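Local coordinates for protein similarities with probable monooxygenase (Photorhabdus luminescens, PDB 4HB9) that binds flavin-adenine dinucleotide and is probably a flavin-dependent monooxygenase of the aromatic-ring-hydroxylase type, at residues A[45-50]-A[330-335]; A[314-319]-A[336-341]. All coordinates share one frame; numbering follows the deposited sequence.

Interaction 1. Residues A[45-50]-A[330-335]; sequences IHINSF and GANTAL. With FAD (flavin-adenine dinucleotide), chain B; EDO (1,2-ethanediol), chain D; EDO (1,2-ethanediol), chain G.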
loop_
_atom_site.group_PDB
_atom_site.type_symbol
_atom_site.label_atom_id
_atom_site.label_comp_id
_atom_site.label_asym_id
_atom_site.label_seq_id
_atom_site.Cartn_x
_atom_site.Cartn_y
_atom_site.Cartn_z
ATOM N N ILE A 45 2.679 -6.413 -4.601
ATOM C CA ILE A 45 1.836 -5.269 -4.936
ATOM C C ILE A 45 1.385 -5.458 -6.379
ATOM O O ILE A 45 2.165 -5.861 -7.228
ATOM C CB ILE A 45 2.619 -3.973 -4.728
ATOM C CG1 ILE A 45 2.704 -3.705 -3.226
ATOM C CG2 ILE A 45 1.942 -2.759 -5.411
ATOM C CD1 ILE A 45 3.850 -2.840 -2.863
ATOM N N HIS A 46 0.112 -5.205 -6.640
ATOM C CA HIS A 46 -0.422 -5.217 -7.985
ATOM C C HIS A 46 -0.544 -3.788 -8.451
ATOM O O HIS A 46 -1.205 -3.003 -7.805
ATOM C CB HIS A 46 -1.786 -5.873 -7.988
ATOM C CG HIS A 46 -1.733 -7.324 -7.649
ATOM N ND1 HIS A 46 -2.861 -8.095 -7.492
ATOM C CD2 HIS A 46 -0.676 -8.149 -7.465
ATOM C CE1 HIS A 46 -2.500 -9.337 -7.210
ATOM N NE2 HIS A 46 -1.179 -9.398 -7.188
ATOM N N ILE A 47 0.122 -3.470 -9.548
ATOM C CA ILE A 47 0.128 -2.129 -10.101
ATOM C C ILE A 47 -0.945 -1.984 -11.184
ATOM O O ILE A 47 -1.042 -2.802 -12.122
ATOM C CB ILE A 47 1.534 -1.785 -10.632
ATOM C CG1 ILE A 47 2.550 -1.782 -9.484
ATOM C CG2 ILE A 47 1.537 -0.470 -11.415
ATOM C CD1 ILE A 47 2.337 -0.728 -8.421
ATOM N N ASN A 48 -1.790 -0.967 -11.040
ATOM C CA ASN A 48 -2.836 -0.734 -12.028
ATOM C C ASN A 48 -2.444 0.403 -12.967
ATOM O O ASN A 48 -1.298 0.845 -12.946
ATOM C CB ASN A 48 -4.169 -0.500 -11.329
ATOM C CG ASN A 48 -4.219 0.821 -10.572
ATOM O OD1 ASN A 48 -3.435 1.726 -10.790
ATOM N ND2 ASN A 48 -5.140 0.911 -9.664
ATOM N N SER A 49 -3.371 0.871 -13.804
ATOM C CA SER A 49 -3.018 1.846 -14.826
ATOM C C SER A 49 -2.537 3.179 -14.252
ATOM O O SER A 49 -1.673 3.838 -14.848
ATOM C CB SER A 49 -4.167 2.058 -15.816
ATOM O OG SER A 49 -5.242 2.712 -15.190
ATOM N N PHE A 50 -3.033 3.552 -13.079
ATOM C CA PHE A 50 -2.625 4.798 -12.439
ATOM C C PHE A 50 -1.211 4.691 -11.897
ATOM O O PHE A 50 -0.391 5.572 -12.130
ATOM C CB PHE A 50 -3.602 5.211 -11.323
ATOM C CG PHE A 50 -4.997 5.498 -11.809
ATOM C CD1 PHE A 50 -5.302 6.708 -12.425
ATOM C CD2 PHE A 50 -6.016 4.564 -11.634
ATOM C CE1 PHE A 50 -6.589 6.979 -12.877
ATOM C CE2 PHE A 50 -7.309 4.829 -12.089
ATOM C CZ PHE A 50 -7.589 6.038 -12.705
ATOM N N GLY A 330 -3.622 1.101 -2.218
ATOM C CA GLY A 330 -2.877 2.157 -1.567
ATOM C C GLY A 330 -1.602 2.522 -2.312
ATOM O O GLY A 330 -1.284 3.706 -2.462
ATOM N N ALA A 331 -0.845 1.518 -2.751
ATOM C CA ALA A 331 0.380 1.794 -3.511
ATOM C C ALA A 331 0.039 2.577 -4.765
ATOM O O ALA A 331 0.686 3.598 -5.070
ATOM C CB ALA A 331 1.119 0.504 -3.877
ATOM N N ASN A 332 -0.980 2.123 -5.492
ATOM C CA ASN A 332 -1.352 2.822 -6.708
ATOM C C ASN A 332 -1.798 4.253 -6.449
ATOM O O ASN A 332 -1.468 5.160 -7.229
ATOM C CB ASN A 332 -2.435 2.085 -7.461
ATOM C CG ASN A 332 -1.914 0.819 -8.069
ATOM O OD1 ASN A 332 -1.106 0.869 -8.988
ATOM N ND2 ASN A 332 -2.398 -0.325 -7.586
ATOM N N THR A 333 -2.543 4.455 -5.369
ATOM C CA THR A 333 -3.012 5.813 -5.023
ATOM C C THR A 333 -1.860 6.707 -4.565
ATOM O O THR A 333 -1.804 7.886 -4.946
ATOM C CB THR A 333 -4.152 5.766 -3.997
ATOM O OG1 THR A 333 -5.161 4.889 -4.487
ATOM C CG2 THR A 333 -4.777 7.117 -3.858
ATOM N N ALA A 334 -0.920 6.151 -3.791
ATOM C CA ALA A 334 0.291 6.878 -3.427
ATOM C C ALA A 334 1.108 7.324 -4.664
ATOM O O ALA A 334 1.595 8.471 -4.741
ATOM C CB ALA A 334 1.159 6.055 -2.501
ATOM N N LEU A 335 1.233 6.426 -5.630
ATOM C CA LEU A 335 1.897 6.729 -6.897
ATOM C C LEU A 335 1.149 7.798 -7.694
ATOM O O LEU A 335 1.754 8.734 -8.209
ATOM C CB LEU A 335 2.038 5.454 -7.737
ATOM C CG LEU A 335 3.014 4.450 -7.156
ATOM C CD1 LEU A 335 2.889 3.102 -7.880
ATOM C CD2 LEU A 335 4.436 4.991 -7.186
HETATM P PA FAD B . 4.610 3.648 2.883
HETATM O O1A FAD B . 4.967 2.984 1.579
HETATM O O2A FAD B . 4.135 2.942 4.107
HETATM O O5B FAD B . 5.830 4.598 3.297
HETATM C C5B FAD B . 5.826 5.358 4.490
HETATM C C4B FAD B . 7.287 5.632 4.788
HETATM O O4B FAD B . 7.368 6.642 5.809
HETATM C C3B FAD B . 8.055 4.393 5.290
HETATM O O3B FAD B . 9.318 4.256 4.637
HETATM C C2B FAD B . 8.207 4.691 6.768
HETATM O O2B FAD B . 9.333 4.102 7.394
HETATM C C1B FAD B . 8.329 6.221 6.752
HETATM N N9A FAD B . 8.013 6.905 8.008
HETATM C C8A FAD B . 6.941 6.700 8.818
HETATM N N7A FAD B . 6.944 7.578 9.863
HETATM C C5A FAD B . 8.046 8.343 9.707
HETATM C C6A FAD B . 8.644 9.450 10.477
HETATM N N6A FAD B . 8.012 9.830 11.612
HETATM N N1A FAD B . 9.795 9.994 10.032
HETATM C C2A FAD B . 10.373 9.577 8.882
HETATM N N3A FAD B . 9.889 8.575 8.122
HETATM C C4A FAD B . 8.733 7.929 8.488
HETATM N N1 FAD B . -1.375 -1.436 -2.680
HETATM C C2 FAD B . -1.703 -1.576 -3.985
HETATM O O2 FAD B . -1.954 -0.558 -4.719
HETATM N N3 FAD B . -1.760 -2.802 -4.539
HETATM C C4 FAD B . -1.566 -3.946 -3.876
HETATM O O4 FAD B . -1.651 -5.052 -4.474
HETATM C C4X FAD B . -1.249 -3.878 -2.447
HETATM N N5 FAD B . -1.020 -4.993 -1.695
HETATM C C5X FAD B . -0.740 -4.868 -0.377
HETATM C C6 FAD B . -0.529 -5.995 0.409
HETATM C C7 FAD B . -0.229 -5.890 1.769
HETATM C C7M FAD B . 0.002 -7.120 2.626
HETATM C C8 FAD B . -0.146 -4.559 2.393
HETATM C C8M FAD B . 0.189 -4.411 3.862
HETATM C C9 FAD B . -0.356 -3.426 1.612
HETATM C C9A FAD B . -0.649 -3.515 0.252
HETATM N N10 FAD B . -0.864 -2.361 -0.534
HETATM C C10 FAD B . -1.174 -2.507 -1.882
HETATM C "C1'" FAD B . -0.838 -0.998 0.036
HETATM C "C2'" FAD B . 0.512 -0.304 -0.128
HETATM O "O2'" FAD B . 1.571 -1.137 0.312
HETATM C "C3'" FAD B . 0.507 0.985 0.691
HETATM O "O3'" FAD B . -0.743 1.645 0.498
HETATM C "C4'" FAD B . 1.629 1.909 0.240
HETATM O "O4'" FAD B . 2.831 1.444 0.824
HETATM C "C5'" FAD B . 1.404 3.345 0.666
HETATM O "O5'" FAD B . 2.504 4.095 0.194
HETATM P P FAD B . 3.032 5.303 1.117
HETATM O O1P FAD B . 4.250 5.819 0.389
HETATM O O2P FAD B . 1.877 6.218 1.429
HETATM O O3P FAD B . 3.449 4.705 2.547
HETATM C C1 EDO D . -6.794 -0.427 -14.889
HETATM O O1 EDO D . -5.672 -1.110 -14.308
HETATM C C2 EDO D . -7.683 0.223 -13.827
HETATM O O2 EDO D . -6.942 1.149 -13.017
HETATM C C1 EDO G . -6.152 3.199 -7.589
HETATM O O1 EDO G . -7.082 2.875 -8.621
HETATM C C2 EDO G . -5.353 4.414 -8.027
HETATM O O2 EDO G . -6.035 5.607 -7.684
#
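Asn332, in the first turn of helix 330-349, bridges to the backbone of His46, in strand 44-47, and of Asn48, just beyond it; strand and helix close round the pyrimidine side of the flavin in a fold of the aromatic-hydroxylase type. Hydrogen bonds carry the contact. Asn332 ND2 gives a bond of 2.9 Å to His46 O, lying in the carbonyl plane of that acceptor, while Asn332 OD1 receives Asn48 N at 2.8 Å, with the donor 41° above the amide carbonyl plane. One side-chain amide thus spans two backbone groups, one in the strand and one just past it, which fixes its rotation. With CG anti to the carbonyl carbon (chi1 -70°), the Asn332 amide stacks on that of Asn48, their planes 21° apart. Asn48 OD1 is in turn the N-cap acceptor for helix 49-58, making a weak bond to Phe50 N and another to Gly51 N.

The flavin is gripped by backbone amides from both segments: His46 N donates to FAD O4, and Ala331 N and Asn332 N to FAD N1 and O2. Such donors from the N-terminal end of a helix would be expected to stabilise negative charge at N1 and O2. His46 O also takes a weak bond from FAD N3, and the His46 ring turns away to bond Met224 O through NE2.

Apolar packing flanks the polar bridge. Ile47 crosses Leu335 at about a right angle, CD1 to CD1 at 3.9 Å; Ile45 CG2 rests 3.7 Å from Ala331 CB, which itself lies 3.4 Å from FAD N1.

Interaction 2. Residues A[314-319]-A[336-341]; sequences TLLGDA and RDALLL. With FAD (flavin-adenine dinucleotide), chain B; EDO (1,2-ethanediol), chain G.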
loop_
_atom_site.group_PDB
_atom_site.type_symbol
_atom_site.label_atom_id
_atom_site.label_comp_id
_atom_site.label_asym_id
_atom_site.label_seq_id
_atom_site.Cartn_x
_atom_site.Cartn_y
_atom_site.Cartn_z
ATOM N N THR A 314 1.911 19.787 2.874
ATOM C CA THR A 314 0.872 18.950 2.306
ATOM C C THR A 314 1.156 17.457 2.574
ATOM O O THR A 314 2.093 17.121 3.266
ATOM C CB THR A 314 0.628 19.267 0.815
ATOM O OG1 THR A 314 -0.587 18.672 0.387
ATOM C CG2 THR A 314 1.722 18.809 -0.083
ATOM N N LEU A 315 0.294 16.588 2.067
ATOM C CA LEU A 315 0.375 15.150 2.376
ATOM C C LEU A 315 0.199 14.331 1.133
ATOM O O LEU A 315 -0.434 14.810 0.183
ATOM C CB LEU A 315 -0.731 14.757 3.359
ATOM C CG LEU A 315 -0.675 15.482 4.705
ATOM C CD1 LEU A 315 -1.983 15.290 5.456
ATOM C CD2 LEU A 315 0.506 15.062 5.545
ATOM N N LEU A 316 0.714 13.090 1.147
ATOM C CA LEU A 316 0.377 12.143 0.093
ATOM C C LEU A 316 0.365 10.704 0.575
ATOM O O LEU A 316 0.800 10.415 1.662
ATOM C CB LEU A 316 1.241 12.302 -1.166
ATOM C CG LEU A 316 2.690 11.905 -1.289
ATOM C CD1 LEU A 316 2.926 10.391 -1.307
ATOM C CD2 LEU A 316 3.199 12.498 -2.595
ATOM N N GLY A 317 -0.211 9.832 -0.232
ATOM C CA GLY A 317 -0.252 8.414 0.081
ATOM C C GLY A 317 -1.164 8.081 1.239
ATOM O O GLY A 317 -2.184 8.752 1.450
ATOM N N ASP A 318 -0.793 7.027 1.976
ATOM C CA ASP A 318 -1.545 6.545 3.141
ATOM C C ASP A 318 -1.703 7.591 4.247
ATOM O O ASP A 318 -2.708 7.567 4.965
ATOM C CB ASP A 318 -0.927 5.265 3.709
ATOM C CG ASP A 318 -1.215 4.016 2.836
ATOM O OD1 ASP A 318 -1.972 4.119 1.851
ATOM O OD2 ASP A 318 -0.679 2.927 3.148
ATOM N N ALA A 319 -0.754 8.517 4.356
ATOM C CA ALA A 319 -0.865 9.654 5.273
ATOM C C ALA A 319 -2.214 10.350 5.195
ATOM O O ALA A 319 -2.707 10.864 6.206
ATOM C CB ALA A 319 0.258 10.659 5.038
ATOM N N ARG A 336 -0.167 7.637 -7.794
ATOM C CA ARG A 336 -1.013 8.618 -8.438
ATOM C C ARG A 336 -0.826 10.023 -7.838
ATOM O O ARG A 336 -0.735 11.001 -8.584
ATOM C CB ARG A 336 -2.468 8.197 -8.289
ATOM C CG ARG A 336 -3.441 8.953 -9.148
ATOM C CD ARG A 336 -4.808 8.314 -9.016
ATOM N NE ARG A 336 -5.815 9.028 -9.786
ATOM C CZ ARG A 336 -7.097 8.663 -9.863
ATOM N NH1 ARG A 336 -7.539 7.589 -9.224
ATOM N NH2 ARG A 336 -7.933 9.366 -10.598
ATOM N N ASP A 337 -0.835 10.104 -6.509
ATOM C CA ASP A 337 -0.573 11.364 -5.792
ATOM C C ASP A 337 0.799 11.945 -6.174
ATOM O O ASP A 337 0.936 13.147 -6.417
ATOM C CB ASP A 337 -0.539 11.177 -4.286
ATOM C CG ASP A 337 -1.897 10.835 -3.656
ATOM O OD1 ASP A 337 -2.975 10.906 -4.297
ATOM O OD2 ASP A 337 -1.861 10.456 -2.469
ATOM N N ALA A 338 1.808 11.088 -6.226
ATOM C CA ALA A 338 3.192 11.527 -6.505
ATOM C C ALA A 338 3.326 12.143 -7.892
ATOM O O ALA A 338 3.954 13.199 -8.069
ATOM C CB ALA A 338 4.168 10.369 -6.312
ATOM N N LEU A 339 2.689 11.522 -8.874
ATOM C CA LEU A 339 2.678 12.064 -10.223
ATOM C C LEU A 339 1.943 13.412 -10.250
ATOM O O LEU A 339 2.400 14.391 -10.829
ATOM C CB LEU A 339 1.989 11.088 -11.174
ATOM C CG LEU A 339 1.862 11.600 -12.604
ATOM C CD1 LEU A 339 3.209 11.907 -13.195
ATOM C CD2 LEU A 339 1.132 10.608 -13.487
ATOM N N LEU A 340 0.780 13.445 -9.628
ATOM C CA LEU A 340 0.003 14.682 -9.581
ATOM C C LEU A 340 0.739 15.834 -8.888
ATOM O O LEU A 340 0.809 16.945 -9.423
ATOM C CB LEU A 340 -1.331 14.417 -8.906
ATOM C CG LEU A 340 -2.274 15.621 -8.914
ATOM C CD1 LEU A 340 -2.539 16.081 -10.349
ATOM C CD2 LEU A 340 -3.534 15.202 -8.177
ATOM N N LEU A 341 1.291 15.582 -7.711
ATOM C CA LEU A 341 2.027 16.602 -6.981
ATOM C C LEU A 341 3.299 17.044 -7.712
ATOM O O LEU A 341 3.634 18.221 -7.713
ATOM C CB LEU A 341 2.342 16.145 -5.571
ATOM C CG LEU A 341 2.967 17.191 -4.634
ATOM C CD1 LEU A 341 2.164 18.501 -4.601
ATOM C CD2 LEU A 341 3.097 16.612 -3.255
HETATM P PA FAD B . 4.610 3.648 2.883
HETATM O O1A FAD B . 4.967 2.984 1.579
HETATM O O2A FAD B . 4.135 2.942 4.107
HETATM O O5B FAD B . 5.830 4.598 3.297
HETATM C C5B FAD B . 5.826 5.358 4.490
HETATM C C4B FAD B . 7.287 5.632 4.788
HETATM O O4B FAD B . 7.368 6.642 5.809
HETATM C C3B FAD B . 8.055 4.393 5.290
HETATM O O3B FAD B . 9.318 4.256 4.637
HETATM C C2B FAD B . 8.207 4.691 6.768
HETATM O O2B FAD B . 9.333 4.102 7.394
HETATM C C1B FAD B . 8.329 6.221 6.752
HETATM N N9A FAD B . 8.013 6.905 8.008
HETATM C C8A FAD B . 6.941 6.700 8.818
HETATM N N7A FAD B . 6.944 7.578 9.863
HETATM C C5A FAD B . 8.046 8.343 9.707
HETATM C C6A FAD B . 8.644 9.450 10.477
HETATM N N6A FAD B . 8.012 9.830 11.612
HETATM N N1A FAD B . 9.795 9.994 10.032
HETATM C C2A FAD B . 10.373 9.577 8.882
HETATM N N3A FAD B . 9.889 8.575 8.122
HETATM C C4A FAD B . 8.733 7.929 8.488
HETATM N N1 FAD B . -1.375 -1.436 -2.680
HETATM C C2 FAD B . -1.703 -1.576 -3.985
HETATM O O2 FAD B . -1.954 -0.558 -4.719
HETATM N N3 FAD B . -1.760 -2.802 -4.539
HETATM C C4 FAD B . -1.566 -3.946 -3.876
HETATM O O4 FAD B . -1.651 -5.052 -4.474
HETATM C C4X FAD B . -1.249 -3.878 -2.447
HETATM N N5 FAD B . -1.020 -4.993 -1.695
HETATM C C5X FAD B . -0.740 -4.868 -0.377
HETATM C C6 FAD B . -0.529 -5.995 0.409
HETATM C C7 FAD B . -0.229 -5.890 1.769
HETATM C C7M FAD B . 0.002 -7.120 2.626
HETATM C C8 FAD B . -0.146 -4.559 2.393
HETATM C C8M FAD B . 0.189 -4.411 3.862
HETATM C C9 FAD B . -0.356 -3.426 1.612
HETATM C C9A FAD B . -0.649 -3.515 0.252
HETATM N N10 FAD B . -0.864 -2.361 -0.534
HETATM C C10 FAD B . -1.174 -2.507 -1.882
HETATM C "C1'" FAD B . -0.838 -0.998 0.036
HETATM C "C2'" FAD B . 0.512 -0.304 -0.128
HETATM O "O2'" FAD B . 1.571 -1.137 0.312
HETATM C "C3'" FAD B . 0.507 0.985 0.691
HETATM O "O3'" FAD B . -0.743 1.645 0.498
HETATM C "C4'" FAD B . 1.629 1.909 0.240
HETATM O "O4'" FAD B . 2.831 1.444 0.824
HETATM C "C5'" FAD B . 1.404 3.345 0.666
HETATM O "O5'" FAD B . 2.504 4.095 0.194
HETATM P P FAD B . 3.032 5.303 1.117
HETATM O O1P FAD B . 4.250 5.819 0.389
HETATM O O2P FAD B . 1.877 6.218 1.429
HETATM O O3P FAD B . 3.449 4.705 2.547
HETATM C C1 EDO G . -6.152 3.199 -7.589
HETATM O O1 EDO G . -7.082 2.875 -8.621
HETATM C C2 EDO G . -5.353 4.414 -8.027
HETATM O O2 EDO G . -6.035 5.607 -7.684
#
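Buried apolar packing with one buried hydrogen bond joins the end of strand 313-315, at the border of the parallel Rossmann-type sheet, to the second and third turns of helix 330-349. Leu316 and Asp337 meet through their beta carbons, CB to CB 3.8 Å. With CG between the backbone N and the carbonyl carbon, chi1 73°, Leu316 carries CD2 over to Ala338 CA at 4.0 Å and to Leu341 CD2 at 4.2 Å. Leu341 CD2 also meets Thr314 CG2 tip to tip, at 4.1 Å.

The polar link is Gly317 N to Asp337 OD2, 2.8 Å long and nearly straight at 162°, using the anti lone pair of the carboxylate. It ties down the turn at the point where the chain passes to FAD: Gly317, with positive phi, is the N-cap of helix 318-321, Asp318 N donates to FAD O2P, and Asp318 OD2 accepts from FAD O3'. The other carboxylate oxygen, Asp337 OD1, is held by Tyr369 and His321.

Helix 11-22 packs on Leu316, Ala338 and Leu341 through Leu16, while helix 355-386 brings Tyr362 against Thr314, Leu316 and Asp337.

In the fold
Helix 330-349 serves both contacts: its first turn meets strand 44-47 in interaction 1, and the following turns meet the end of strand 313-315 in interaction 2, with the centres 12 Å apart. FAD spans the two. Interaction 1 holds the pyrimidine part of the isoalloxazine, whereas interaction 2 holds the ribityl chain and the adjoining phosphate. They touch directly where Ala334 CB packs 3.8 Å from Gly317 CA, beside that phosphate. On another side of the helix, Phe50 CE1 lies 3.5 Å from Arg336 CZ in a cation-pi contact. Near it an ethanediol, probably from the crystallisation liquor, bonds Arg336 NH1 and, weakly, Thr333 OG1.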